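Local coordinates for protein discoidin-2 (Dictyostelium discoideum, PDB 2VM9) that binds galactose and N-acetylgalactosamine as a trimeric lectin and may take part in spore coat formation, at residues 14-19 with 71-76; 33-38 with 150-155; 89-94 with 121-126; 100-105 with 133-138. All coordinates share one frame; numbering follows the deposited sequence. Where two conformers were deposited one is given.

Interaction 1 (14-19 with 71-76); sequences ALLNLR and KHFVAI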
loop_
_atom_site.group_PDB
_atom_site.type_symbol
_atom_site.label_atom_id
_atom_site.label_comp_id
_atom_site.label_asym_id
_atom_site.label_seq_id
_atom_site.Cartn_x
_atom_site.Cartn_y
_atom_site.Cartn_z
ATOM N N ALA A 14 -2.314 -11.011 11.219
ATOM C CA ALA A 14 -3.125 -9.809 11.444
ATOM C C ALA A 14 -3.111 -8.867 10.217
ATOM O O ALA A 14 -2.956 -7.659 10.333
ATOM C CB ALA A 14 -2.685 -9.071 12.751
ATOM N N LEU A 15 -3.233 -9.448 9.028
ATOM C CA LEU A 15 -3.155 -8.661 7.792
ATOM C C LEU A 15 -4.513 -8.197 7.263
ATOM O O LEU A 15 -4.568 -7.348 6.359
ATOM C CB LEU A 15 -2.412 -9.434 6.699
ATOM C CG LEU A 15 -0.928 -9.721 6.995
ATOM C CD1 LEU A 15 -0.305 -10.573 5.905
ATOM C CD2 LEU A 15 -0.134 -8.401 7.181
ATOM N N LEU A 16 -5.598 -8.779 7.766
ATOM C CA LEU A 16 -6.918 -8.482 7.222
ATOM C C LEU A 16 -7.866 -8.012 8.320
ATOM O O LEU A 16 -7.802 -8.508 9.435
ATOM C CB LEU A 16 -7.510 -9.721 6.531
ATOM C CG LEU A 16 -6.690 -10.230 5.349
ATOM C CD1 LEU A 16 -7.247 -11.562 4.885
ATOM C CD2 LEU A 16 -6.699 -9.183 4.201
ATOM N N ASN A 17 -8.707 -7.036 8.004
ATOM C CA ASN A 17 -9.798 -6.626 8.878
ATOM C C ASN A 17 -10.925 -7.657 8.656
ATOM O O ASN A 17 -11.150 -8.082 7.511
ATOM C CB ASN A 17 -10.351 -5.261 8.451
ATOM C CG ASN A 17 -9.302 -4.129 8.465
ATOM O OD1 ASN A 17 -8.994 -3.500 7.412
ATOM N ND2 ASN A 17 -8.785 -3.831 9.654
ATOM N N LEU A 18 -11.611 -8.055 9.725
ATOM C CA LEU A 18 -12.761 -8.986 9.600
ATOM C C LEU A 18 -14.041 -8.290 10.036
ATOM O O LEU A 18 -14.054 -7.524 11.018
ATOM C CB LEU A 18 -12.555 -10.236 10.473
ATOM C CG LEU A 18 -11.394 -11.185 10.142
ATOM C CD1 LEU A 18 -11.569 -12.494 10.924
ATOM C CD2 LEU A 18 -11.354 -11.447 8.660
ATOM N N ARG A 19 -15.119 -8.579 9.327
ATOM C CA ARG A 19 -16.432 -8.075 9.696
ATOM C C ARG A 19 -17.464 -9.170 9.493
ATOM O O ARG A 19 -17.720 -9.588 8.358
ATOM C CB ARG A 19 -16.808 -6.890 8.810
ATOM C CG ARG A 19 -18.186 -6.314 9.193
ATOM C CD ARG A 19 -18.501 -5.066 8.387
ATOM N NE ARG A 19 -18.805 -5.357 6.984
ATOM C CZ ARG A 19 -19.988 -5.768 6.515
ATOM N NH1 ARG A 19 -20.997 -6.006 7.335
ATOM N NH2 ARG A 19 -20.153 -5.966 5.207
ATOM N N LYS A 71 -4.520 -8.852 -3.008
ATOM C CA LYS A 71 -3.997 -10.134 -2.537
ATOM C C LYS A 71 -4.237 -11.166 -3.619
ATOM O O LYS A 71 -5.183 -11.055 -4.393
ATOM C CB LYS A 71 -4.666 -10.547 -1.243
ATOM C CG LYS A 71 -4.144 -9.665 -0.088
ATOM C CD LYS A 71 -5.120 -9.359 0.986
ATOM C CE LYS A 71 -6.424 -8.755 0.501
ATOM N NZ LYS A 71 -6.526 -7.293 0.740
ATOM N N HIS A 72 -3.356 -12.154 -3.668
ATOM C CA HIS A 72 -3.534 -13.314 -4.513
ATOM C C HIS A 72 -3.782 -14.478 -3.569
ATOM O O HIS A 72 -2.829 -15.051 -3.021
ATOM C CB HIS A 72 -2.282 -13.534 -5.364
ATOM C CG HIS A 72 -2.134 -12.521 -6.457
ATOM N ND1 HIS A 72 -1.528 -11.303 -6.262
ATOM C CD2 HIS A 72 -2.577 -12.523 -7.736
ATOM C CE1 HIS A 72 -1.572 -10.605 -7.383
ATOM N NE2 HIS A 72 -2.211 -11.320 -8.291
ATOM N N PHE A 73 -5.062 -14.791 -3.344
ATOM C CA PHE A 73 -5.412 -15.849 -2.414
ATOM C C PHE A 73 -5.233 -17.203 -3.063
ATOM O O PHE A 73 -5.827 -17.460 -4.118
ATOM C CB PHE A 73 -6.858 -15.697 -1.951
ATOM C CG PHE A 73 -7.079 -14.514 -1.033
ATOM C CD1 PHE A 73 -6.569 -14.523 0.261
ATOM C CD2 PHE A 73 -7.816 -13.414 -1.463
ATOM C CE1 PHE A 73 -6.801 -13.405 1.136
ATOM C CE2 PHE A 73 -8.070 -12.306 -0.624
ATOM C CZ PHE A 73 -7.543 -12.303 0.687
ATOM N N VAL A 74 -4.430 -18.052 -2.429
ATOM C CA VAL A 74 -4.129 -19.390 -2.964
ATOM C C VAL A 74 -4.924 -20.512 -2.289
ATOM O O VAL A 74 -5.076 -21.602 -2.852
ATOM C CB VAL A 74 -2.592 -19.715 -2.913
ATOM C CG1 VAL A 74 -1.823 -18.713 -3.743
ATOM C CG2 VAL A 74 -2.057 -19.771 -1.453
ATOM N N ALA A 75 -5.412 -20.267 -1.069
ATOM C CA ALA A 75 -6.236 -21.286 -0.413
ATOM C C ALA A 75 -7.046 -20.681 0.703
ATOM O O ALA A 75 -6.745 -19.564 1.184
ATOM C CB ALA A 75 -5.359 -22.433 0.150
ATOM N N ILE A 76 -8.093 -21.417 1.076
ATOM C CA ILE A 76 -8.838 -21.125 2.306
ATOM C C ILE A 76 -8.928 -22.427 3.093
ATOM O O ILE A 76 -9.077 -23.511 2.500
ATOM C CB ILE A 76 -10.255 -20.590 1.982
ATOM C CG1 ILE A 76 -11.026 -20.243 3.269
ATOM C CG2 ILE A 76 -11.058 -21.608 1.108
ATOM C CD1 ILE A 76 -12.346 -19.569 2.972
#
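Facing sheets of the discoidin (F5/8 type C) beta-sandwich meet where L16, just ahead of strand 17-20, packs on K71 and F73 of strand 70-79. The two methyls of L16 divide the work. CD2 lies against the aliphatic part of the lysine, 3.6 Å from K71 CD and 3.7 Å from K71 CE, and the two side chains run antiparallel alongside one another. CD1 comes instead to the rim of the aromatic ring: it sits near the ring plane, at the edge, with L16 CD1 to F73 CE1 at 4.2 Å. Within strand 70-79, K71 CB stands 3.8 Å above one face of the F73 ring, away from its centre. Since the nearest CA atoms, those of L16 and K71, are 10.3 Å apart, side chains bridge the layers without any hydrogen bond between the segments, as expected for the inside of a sandwich. L16 and F73 both also touch L151 of strand 146-153. The K71 chain is bent at chi2, chi3 and chi4 (-104° for the last), and the bends carry the amine alongside the leucine, with K71 NZ to L16 CD2 at 3.9 Å. That amine is gripped by three hydrogen bonds, to S69 O, S67 OG and R132 O, which probably let a charged group sit at a buried position; its methylenes serve as apolar surface.

Interaction 2 (33-38 with 150-155); sequences SILNFS and ELYALP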
loop_
_atom_site.group_PDB
_atom_site.type_symbol
_atom_site.label_atom_id
_atom_site.label_comp_id
_atom_site.label_asym_id
_atom_site.label_seq_id
_atom_site.Cartn_x
_atom_site.Cartn_y
_atom_site.Cartn_z
ATOM N N SER A 33 -12.065 -16.375 15.559
ATOM C CA SER A 33 -12.284 -17.216 14.380
ATOM C C SER A 33 -11.024 -17.778 13.732
ATOM O O SER A 33 -11.131 -18.495 12.744
ATOM C CB SER A 33 -13.150 -16.496 13.322
ATOM O OG SER A 33 -12.413 -15.491 12.621
ATOM N N ILE A 34 -9.843 -17.428 14.219
ATOM C CA ILE A 34 -8.654 -17.951 13.533
ATOM C C ILE A 34 -8.582 -19.484 13.595
ATOM O O ILE A 34 -8.934 -20.110 14.615
ATOM C CB ILE A 34 -7.321 -17.352 14.039
ATOM C CG1 ILE A 34 -6.251 -17.632 12.971
ATOM C CG2 ILE A 34 -6.899 -17.984 15.385
ATOM C CD1 ILE A 34 -4.984 -16.851 13.166
ATOM N N LEU A 35 -8.116 -20.079 12.503
ATOM C CA LEU A 35 -7.852 -21.520 12.441
ATOM C C LEU A 35 -7.110 -21.968 13.694
ATOM O O LEU A 35 -6.128 -21.306 14.107
ATOM C CB LEU A 35 -6.994 -21.828 11.210
ATOM C CG LEU A 35 -7.085 -23.278 10.729
ATOM C CD1 LEU A 35 -8.452 -23.536 10.065
ATOM C CD2 LEU A 35 -5.948 -23.532 9.759
ATOM N N ASN A 36 -7.585 -23.066 14.298
ATOM C CA ASN A 36 -6.983 -23.685 15.497
ATOM C C ASN A 36 -7.074 -22.845 16.788
ATOM O O ASN A 36 -6.442 -23.168 17.819
ATOM C CB ASN A 36 -5.531 -24.108 15.221
ATOM C CG ASN A 36 -5.437 -25.260 14.237
ATOM O OD1 ASN A 36 -6.195 -26.230 14.329
ATOM N ND2 ASN A 36 -4.496 -25.169 13.304
ATOM N N PHE A 37 -7.861 -21.774 16.727
ATOM C CA PHE A 37 -8.103 -20.955 17.904
ATOM C C PHE A 37 -8.552 -21.835 19.049
ATOM O O PHE A 37 -9.463 -22.655 18.898
ATOM C CB PHE A 37 -9.169 -19.870 17.670
ATOM C CG PHE A 37 -9.450 -19.063 18.923
ATOM C CD1 PHE A 37 -8.525 -18.135 19.401
ATOM C CD2 PHE A 37 -10.602 -19.272 19.653
ATOM C CE1 PHE A 37 -8.776 -17.424 20.621
ATOM C CE2 PHE A 37 -10.863 -18.571 20.840
ATOM C CZ PHE A 37 -9.961 -17.636 21.315
ATOM N N SER A 38 -7.907 -21.680 20.200
ATOM C CA SER A 38 -8.357 -22.376 21.395
ATOM C C SER A 38 -8.009 -21.534 22.605
ATOM O O SER A 38 -6.992 -20.825 22.616
ATOM C CB SER A 38 -7.707 -23.746 21.493
ATOM O OG SER A 38 -6.339 -23.593 21.793
ATOM N N GLU A 150 -8.747 -19.733 7.948
ATOM C CA GLU A 150 -7.566 -18.987 7.586
ATOM C C GLU A 150 -7.594 -18.788 6.081
ATOM O O GLU A 150 -8.183 -19.587 5.327
ATOM C CB GLU A 150 -6.302 -19.725 8.033
ATOM C CG GLU A 150 -4.962 -19.007 7.704
ATOM C CD GLU A 150 -4.887 -17.595 8.303
ATOM O OE1 GLU A 150 -4.169 -17.420 9.304
ATOM O OE2 GLU A 150 -5.522 -16.667 7.756
ATOM N N LEU A 151 -6.994 -17.683 5.653
ATOM C CA LEU A 151 -6.894 -17.348 4.242
ATOM C C LEU A 151 -5.430 -17.272 3.937
ATOM O O LEU A 151 -4.697 -16.587 4.662
ATOM C CB LEU A 151 -7.524 -15.967 4.019
ATOM C CG LEU A 151 -9.055 -15.950 4.006
ATOM C CD1 LEU A 151 -9.559 -14.537 4.184
ATOM C CD2 LEU A 151 -9.609 -16.604 2.689
ATOM N N TYR A 152 -5.013 -17.944 2.855
ATOM C CA TYR A 152 -3.590 -18.035 2.473
ATOM C C TYR A 152 -3.361 -17.235 1.198
ATOM O O TYR A 152 -4.121 -17.368 0.242
ATOM C CB TYR A 152 -3.152 -19.486 2.269
ATOM C CG TYR A 152 -3.320 -20.265 3.530
ATOM C CD1 TYR A 152 -2.309 -20.277 4.491
ATOM C CD2 TYR A 152 -4.515 -20.945 3.786
ATOM C CE1 TYR A 152 -2.458 -20.944 5.675
ATOM C CE2 TYR A 152 -4.688 -21.640 4.987
ATOM C CZ TYR A 152 -3.643 -21.651 5.911
ATOM O OH TYR A 152 -3.756 -22.288 7.096
ATOM N N ALA A 153 -2.332 -16.390 1.214
ATOM C CA ALA A 153 -2.065 -15.523 0.063
ATOM C C ALA A 153 -0.600 -15.649 -0.349
ATOM O O ALA A 153 0.252 -16.052 0.447
ATOM C CB ALA A 153 -2.396 -14.041 0.413
ATOM N N LEU A 154 -0.298 -15.298 -1.597
ATOM C CA LEU A 154 1.107 -15.219 -1.986
ATOM C C LEU A 154 1.821 -14.158 -1.160
ATOM O O LEU A 154 1.245 -13.135 -0.862
ATOM C CB LEU A 154 1.236 -14.831 -3.455
ATOM C CG LEU A 154 0.700 -15.855 -4.451
ATOM C CD1 LEU A 154 0.852 -15.300 -5.878
ATOM C CD2 LEU A 154 1.458 -17.184 -4.269
ATOM N N PRO A 155 3.094 -14.386 -0.817
ATOM C CA PRO A 155 3.859 -13.313 -0.163
ATOM C C PRO A 155 4.011 -12.121 -1.082
ATOM O O PRO A 155 3.954 -12.279 -2.322
ATOM C CB PRO A 155 5.261 -13.924 0.055
ATOM C CG PRO A 155 5.132 -15.317 -0.176
ATOM C CD PRO A 155 3.881 -15.616 -0.980
#
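L35 reaches from its loop over E150 and the end of Y152, lying at roughly a right angle to both side chains. L35 CB is 3.9 Å from E150 CB, and the branch methyl L35 CD2 is 3.7 Å from Y152 OH. With CG anti to the backbone N (chi1 -158°), the leucine branch extends toward the tyrosine. I34 is turned differently: it runs alongside E150 with the same heading, and its CD1 ends 4.0 Å from E150 OE1. The glutamate bends at chi2 (57°), and its CG rests 3.4 Å above one face of the Y152 ring, off centre. Its carboxylate is held by backbone amides: L151 N donates to the anti lone pair of E150 OE2 at 2.8 Å, L11 N binds OE2 as well, and A12 N binds OE1. L35 meets this glutamate carbon on carbon. The type II turn I34-F37 (F37 N to I34 O, 2.9 Å) lies in the long loop between strands 17-20 and 52-53 of the discoidin (F5/8 type C) beta-sandwich, beside strand 146-153; S33 and L35 bond to W149 through their backbones, L35 touches Q79 of strand 70-79, and strand 8-9 packs on E150 and Y152.

Interaction 3 (89-94 with 121-126); sequences TSYKLR and VTINFN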
loop_
_atom_site.group_PDB
_atom_site.type_symbol
_atom_site.label_atom_id
_atom_site.label_comp_id
_atom_site.label_asym_id
_atom_site.label_seq_id
_atom_site.Cartn_x
_atom_site.Cartn_y
_atom_site.Cartn_z
ATOM N N THR A 89 -21.142 -26.775 7.230
ATOM C CA THR A 89 -21.000 -27.961 6.392
ATOM C C THR A 89 -20.830 -27.620 4.905
ATOM O O THR A 89 -20.361 -28.455 4.122
ATOM C CB THR A 89 -22.213 -28.903 6.566
ATOM O OG1 THR A 89 -23.411 -28.127 6.375
ATOM C CG2 THR A 89 -22.218 -29.551 7.950
ATOM N N SER A 90 -21.232 -26.416 4.487
ATOM C CA SER A 90 -20.974 -25.968 3.118
ATOM C C SER A 90 -21.035 -24.457 3.077
ATOM O O SER A 90 -21.714 -23.845 3.907
ATOM C CB SER A 90 -21.977 -26.568 2.106
ATOM O OG SER A 90 -23.276 -25.962 2.152
ATOM N N TYR A 91 -20.336 -23.877 2.114
ATOM C CA TYR A 91 -20.380 -22.425 1.962
ATOM C C TYR A 91 -20.089 -22.004 0.523
ATOM O O TYR A 91 -19.603 -22.802 -0.302
ATOM C CB TYR A 91 -19.374 -21.764 2.929
ATOM C CG TYR A 91 -17.920 -22.166 2.693
ATOM C CD1 TYR A 91 -17.126 -21.475 1.762
ATOM C CD2 TYR A 91 -17.329 -23.203 3.426
ATOM C CE1 TYR A 91 -15.787 -21.842 1.540
ATOM C CE2 TYR A 91 -15.976 -23.560 3.219
ATOM C CZ TYR A 91 -15.232 -22.872 2.276
ATOM O OH TYR A 91 -13.915 -23.197 2.085
ATOM N N LYS A 92 -20.411 -20.745 0.245
ATOM C CA LYS A 92 -20.030 -20.060 -0.990
ATOM C C LYS A 92 -18.998 -18.982 -0.653
ATOM O O LYS A 92 -18.832 -18.585 0.517
ATOM C CB LYS A 92 -21.252 -19.394 -1.640
ATOM C CG LYS A 92 -22.295 -20.394 -2.202
ATOM C CD LYS A 92 -23.526 -19.642 -2.717
ATOM C CE LYS A 92 -24.572 -20.651 -3.171
ATOM N NZ LYS A 92 -25.682 -19.998 -3.944
ATOM N N LEU A 93 -18.298 -18.523 -1.682
ATOM C CA LEU A 93 -17.316 -17.453 -1.522
ATOM C C LEU A 93 -17.644 -16.356 -2.511
ATOM O O LEU A 93 -18.068 -16.629 -3.643
ATOM C CB LEU A 93 -15.890 -17.950 -1.782
ATOM C CG LEU A 93 -15.245 -18.888 -0.772
ATOM C CD1 LEU A 93 -13.938 -19.440 -1.401
ATOM C CD2 LEU A 93 -14.990 -18.165 0.598
ATOM N N ARG A 94 -17.458 -15.122 -2.055
ATOM C CA ARG A 94 -17.591 -13.942 -2.894
ATOM C C ARG A 94 -16.311 -13.141 -2.743
ATOM O O ARG A 94 -15.630 -13.216 -1.709
ATOM C CB ARG A 94 -18.765 -13.076 -2.421
ATOM C CG ARG A 94 -20.040 -13.832 -2.125
ATOM C CD ARG A 94 -21.195 -12.858 -1.948
ATOM N NE ARG A 94 -21.555 -12.235 -3.220
ATOM C CZ ARG A 94 -21.664 -10.928 -3.433
ATOM N NH1 ARG A 94 -21.462 -10.036 -2.453
ATOM N NH2 ARG A 94 -22.006 -10.516 -4.638
ATOM N N VAL A 121 -10.572 -28.360 6.612
ATOM C CA VAL A 121 -10.887 -28.584 5.193
ATOM C C VAL A 121 -10.337 -27.420 4.393
ATOM O O VAL A 121 -10.659 -26.274 4.665
ATOM C CB VAL A 121 -12.412 -28.753 4.946
ATOM C CG1 VAL A 121 -12.723 -28.835 3.393
ATOM C CG2 VAL A 121 -12.921 -29.982 5.718
ATOM N N THR A 122 -9.489 -27.732 3.414
ATOM C CA THR A 122 -8.774 -26.699 2.650
ATOM C C THR A 122 -9.130 -26.815 1.186
ATOM O O THR A 122 -9.162 -27.936 0.615
ATOM C CB THR A 122 -7.243 -26.843 2.829
ATOM O OG1 THR A 122 -6.925 -26.783 4.227
ATOM C CG2 THR A 122 -6.491 -25.734 2.049
ATOM N N ILE A 123 -9.441 -25.670 0.603
ATOM C CA ILE A 123 -9.726 -25.509 -0.799
ATOM C C ILE A 123 -8.610 -24.665 -1.391
ATOM O O ILE A 123 -8.266 -23.608 -0.852
ATOM C CB ILE A 123 -11.054 -24.777 -0.985
ATOM C CG1 ILE A 123 -12.152 -25.488 -0.170
ATOM C CG2 ILE A 123 -11.405 -24.575 -2.468
ATOM C CD1 ILE A 123 -12.309 -26.932 -0.479
ATOM N N ASN A 124 -8.053 -25.146 -2.501
ATOM C CA ASN A 124 -6.986 -24.448 -3.179
ATOM C C ASN A 124 -7.524 -23.747 -4.396
ATOM O O ASN A 124 -8.356 -24.309 -5.125
ATOM C CB ASN A 124 -5.925 -25.460 -3.611
ATOM C CG ASN A 124 -5.307 -26.126 -2.455
ATOM O OD1 ASN A 124 -4.389 -25.586 -1.831
ATOM N ND2 ASN A 124 -5.820 -27.302 -2.112
ATOM N N PHE A 125 -7.065 -22.523 -4.620
ATOM C CA PHE A 125 -7.536 -21.736 -5.760
ATOM C C PHE A 125 -6.485 -21.763 -6.851
ATOM O O PHE A 125 -5.374 -21.251 -6.671
ATOM C CB PHE A 125 -7.840 -20.288 -5.356
ATOM C CG PHE A 125 -8.724 -20.167 -4.155
ATOM C CD1 PHE A 125 -9.986 -20.761 -4.144
ATOM C CD2 PHE A 125 -8.295 -19.448 -3.030
ATOM C CE1 PHE A 125 -10.812 -20.648 -3.016
ATOM C CE2 PHE A 125 -9.116 -19.324 -1.900
ATOM C CZ PHE A 125 -10.372 -19.923 -1.894
ATOM N N ASN A 126 -6.880 -22.339 -7.984
ATOM C CA ASN A 126 -6.044 -22.452 -9.164
ATOM C C ASN A 126 -6.860 -21.911 -10.338
ATOM O O ASN A 126 -7.790 -22.579 -10.775
ATOM C CB ASN A 126 -5.729 -23.929 -9.441
ATOM C CG ASN A 126 -4.853 -24.573 -8.373
ATOM O OD1 ASN A 126 -3.673 -24.237 -8.241
ATOM N ND2 ASN A 126 -5.416 -25.554 -7.636
HETATM O O HOH W 1 -13.104 -25.278 3.677
#
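Apolar packing joins L93 to F125: the leucine methyl CD1 lies 3.6 Å from F125 CZ and 3.7 Å from F125 CE1, meeting the ring obliquely at its far end. A mixed polar-apolar touch comes next along the strands, where Y91 and I123 pass with opposite headings and Y91 OH stops 3.7 Å from I123 CG1. The tyrosine takes the rarer first torsion, with CG between the backbone N and carbonyl carbon (chi1 61°), and L93 CG of the same strand lies at the edge of its ring, in plane. The remaining link is water-mediated. One water is 2.7 Å from Y91 OH and donates to V121 O at 2.8 Å; it too lies in the plane of the tyrosine ring. Beyond the segments, I76 of strand 70-79 touches Y91, L93 and F125, and the F125 ring meets that of Y105 edge-to-face. No direct hydrogen bond joins segments 89-94 and 121-126, which belong to opposite sheets of the sandwich with nearest CA atoms, L93 and I123, 11.1 Å apart. The chemistry thus implies hydrophobic cohesion between layers, with a single bridging water giving the buried tyrosine hydroxyl and the V121 carbonyl a partner.

Interaction 4 (100-105 with 133-138); sequences VNWVEY and SIAIHP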
loop_
_atom_site.group_PDB
_atom_site.type_symbol
_atom_site.label_atom_id
_atom_site.label_comp_id
_atom_site.label_asym_id
_atom_site.label_seq_id
_atom_site.Cartn_x
_atom_site.Cartn_y
_atom_site.Cartn_z
ATOM N N VAL A 100 -16.146 -2.401 -5.200
ATOM C CA VAL A 100 -17.404 -1.876 -5.687
ATOM C C VAL A 100 -18.198 -3.053 -6.276
ATOM O O VAL A 100 -19.349 -3.277 -5.918
ATOM C CB VAL A 100 -17.170 -0.797 -6.768
ATOM C CG1 VAL A 100 -18.513 -0.391 -7.411
ATOM C CG2 VAL A 100 -16.401 0.420 -6.190
ATOM N N ASN A 101 -17.551 -3.797 -7.171
ATOM C CA ASN A 101 -18.155 -4.923 -7.869
ATOM C C ASN A 101 -17.703 -6.238 -7.251
ATOM O O ASN A 101 -16.510 -6.546 -7.230
ATOM C CB ASN A 101 -17.788 -4.875 -9.354
ATOM C CG ASN A 101 -18.283 -3.597 -10.023
ATOM O OD1 ASN A 101 -19.494 -3.401 -10.193
ATOM N ND2 ASN A 101 -17.352 -2.693 -10.348
ATOM N N TRP A 102 -18.677 -6.985 -6.736
ATOM C CA TRP A 102 -18.429 -8.289 -6.128
ATOM C C TRP A 102 -18.805 -9.396 -7.089
ATOM O O TRP A 102 -19.767 -9.259 -7.852
ATOM C CB TRP A 102 -19.232 -8.446 -4.851
ATOM C CG TRP A 102 -18.651 -7.677 -3.719
ATOM C CD1 TRP A 102 -18.676 -6.308 -3.531
ATOM C CD2 TRP A 102 -17.907 -8.221 -2.629
ATOM N NE1 TRP A 102 -17.996 -5.986 -2.378
ATOM C CE2 TRP A 102 -17.524 -7.138 -1.799
ATOM C CE3 TRP A 102 -17.543 -9.523 -2.258
ATOM C CZ2 TRP A 102 -16.794 -7.319 -0.623
ATOM C CZ3 TRP A 102 -16.819 -9.704 -1.086
ATOM C CH2 TRP A 102 -16.434 -8.601 -0.290
ATOM N N VAL A 103 -18.018 -10.462 -7.079
ATOM C CA VAL A 103 -18.325 -11.623 -7.879
ATOM C C VAL A 103 -18.360 -12.855 -7.011
ATOM O O VAL A 103 -17.745 -12.898 -5.955
ATOM C CB VAL A 103 -17.354 -11.817 -9.056
ATOM C CG1 VAL A 103 -17.383 -10.589 -9.978
ATOM C CG2 VAL A 103 -15.969 -12.086 -8.578
ATOM N N GLU A 104 -19.106 -13.852 -7.472
ATOM C CA GLU A 104 -19.187 -15.142 -6.818
ATOM C C GLU A 104 -18.040 -16.023 -7.296
ATOM O O GLU A 104 -17.759 -16.073 -8.502
ATOM C CB GLU A 104 -20.537 -15.801 -7.129
ATOM C CG GLU A 104 -21.718 -15.213 -6.331
ATOM C CD GLU A 104 -22.869 -16.197 -6.173
ATOM O OE1 GLU A 104 -23.350 -16.726 -7.188
ATOM O OE2 GLU A 104 -23.298 -16.435 -5.027
ATOM N N TYR A 105 -17.366 -16.698 -6.376
ATOM C CA TYR A 105 -16.302 -17.602 -6.756
ATOM C C TYR A 105 -16.865 -18.798 -7.554
ATOM O O TYR A 105 -17.824 -19.430 -7.137
ATOM C CB TYR A 105 -15.591 -18.104 -5.522
ATOM C CG TYR A 105 -14.661 -19.258 -5.783
ATOM C CD1 TYR A 105 -13.451 -19.062 -6.459
ATOM C CD2 TYR A 105 -14.994 -20.553 -5.350
ATOM C CE1 TYR A 105 -12.584 -20.131 -6.704
ATOM C CE2 TYR A 105 -14.126 -21.627 -5.571
ATOM C CZ TYR A 105 -12.934 -21.407 -6.263
ATOM O OH TYR A 105 -12.082 -22.466 -6.478
ATOM N N SER A 133 -11.007 -7.716 -1.050
ATOM C CA SER A 133 -11.853 -8.278 0.017
ATOM C C SER A 133 -12.481 -9.582 -0.424
ATOM O O SER A 133 -12.744 -9.790 -1.617
ATOM C CB SER A 133 -12.913 -7.275 0.457
ATOM O OG SER A 133 -12.282 -6.061 0.867
ATOM N N ILE A 134 -12.695 -10.471 0.533
ATOM C CA ILE A 134 -13.255 -11.781 0.225
ATOM C C ILE A 134 -14.225 -12.108 1.355
ATOM O O ILE A 134 -14.004 -11.667 2.488
ATOM C CB ILE A 134 -12.112 -12.831 0.074
ATOM C CG1 ILE A 134 -12.658 -14.189 -0.371
ATOM C CG2 ILE A 134 -11.303 -12.962 1.366
ATOM C CD1 ILE A 134 -11.554 -15.124 -0.892
ATOM N N ALA A 135 -15.306 -12.828 1.064
ATOM C CA ALA A 135 -16.300 -13.115 2.112
ATOM C C ALA A 135 -16.655 -14.585 2.030
ATOM O O ALA A 135 -16.922 -15.098 0.923
ATOM C CB ALA A 135 -17.578 -12.275 1.907
ATOM N N ILE A 136 -16.677 -15.237 3.196
ATOM C CA ILE A 136 -17.207 -16.585 3.320
ATOM C C ILE A 136 -18.686 -16.482 3.670
ATOM O O ILE A 136 -19.074 -15.712 4.568
ATOM C CB ILE A 136 -16.386 -17.424 4.342
ATOM C CG1 ILE A 136 -16.912 -18.865 4.406
ATOM C CG2 ILE A 136 -16.342 -16.743 5.748
ATOM C CD1 ILE A 136 -15.955 -19.837 5.093
ATOM N N HIS A 137 -19.507 -17.219 2.914
ATOM C CA HIS A 137 -20.974 -17.164 3.016
ATOM C C HIS A 137 -21.487 -18.573 3.329
ATOM O O HIS A 137 -21.778 -19.346 2.411
ATOM C CB HIS A 137 -21.550 -16.658 1.683
ATOM C CG HIS A 137 -21.535 -15.162 1.556
ATOM N ND1 HIS A 137 -22.645 -14.384 1.825
ATOM C CD2 HIS A 137 -20.551 -14.301 1.193
ATOM C CE1 HIS A 137 -22.349 -13.106 1.622
ATOM N NE2 HIS A 137 -21.083 -13.028 1.243
ATOM N N PRO A 138 -21.512 -18.945 4.626
ATOM C CA PRO A 138 -22.016 -20.265 5.024
ATOM C C PRO A 138 -23.390 -20.528 4.423
ATOM O O PRO A 138 -24.253 -19.627 4.399
ATOM C CB PRO A 138 -22.126 -20.147 6.545
ATOM C CG PRO A 138 -20.924 -19.223 6.886
ATOM C CD PRO A 138 -21.066 -18.156 5.796
#
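Strands 102-104 and 133-138 run in broadly the same direction, their axes 9.1 Å apart at closest approach and 44° apart in direction, too far for backbone pairing, so the W102 side chain spans the gap to S133 and A135. The indole does so with its six-membered ring, which a chi1 of -76° swings toward them. Its far corner, W102 CH2, is 3.8 Å from S133 CB, and the next carbon, W102 CZ3, is 4.0 Å from A135 CB; both partners meet the ring obliquely. S133 offers carbon here, while its hydroxyl is hydrogen-bonded to N99 ND2 and to N13 O of the third subunit; N13 OD1 of that subunit also makes a weak bond with W102 NE1. R94 and T96 of the intervening strand 87-96 touch the tryptophan too. Such a reach over a middle strand is characteristic of next-but-one neighbours in an antiparallel sheet, here on the sandwich face turned from the core, whereas I134 points inward to F73 and L151.

Overall arrangement
Interactions 1 and 3 both span the gap between the two sheets, their centres 13 Å apart; strands 70-79 and 121-131 are neighbours in one sheet, probably hydrogen-bonded V74 O to F125 N (2.8 Å). Interaction 2 borders interaction 1, with V74 N to Y152 O at 2.8 Å, where V74 and A75 form a classic bulge opposite Y152. Interaction 4 lies in the sheet of strands 87-96, 102-112 and 133-142 and joins interaction 3 through R94 O to A135 N (2.8 Å). Calcium is about 14 Å from the I34 side chain of interaction 2. The carbohydrate-binding residues D209, R218 and W238 belong to the lectin-like region 163-257, whereas all four contacts lie in the beta-sandwich region 1-155.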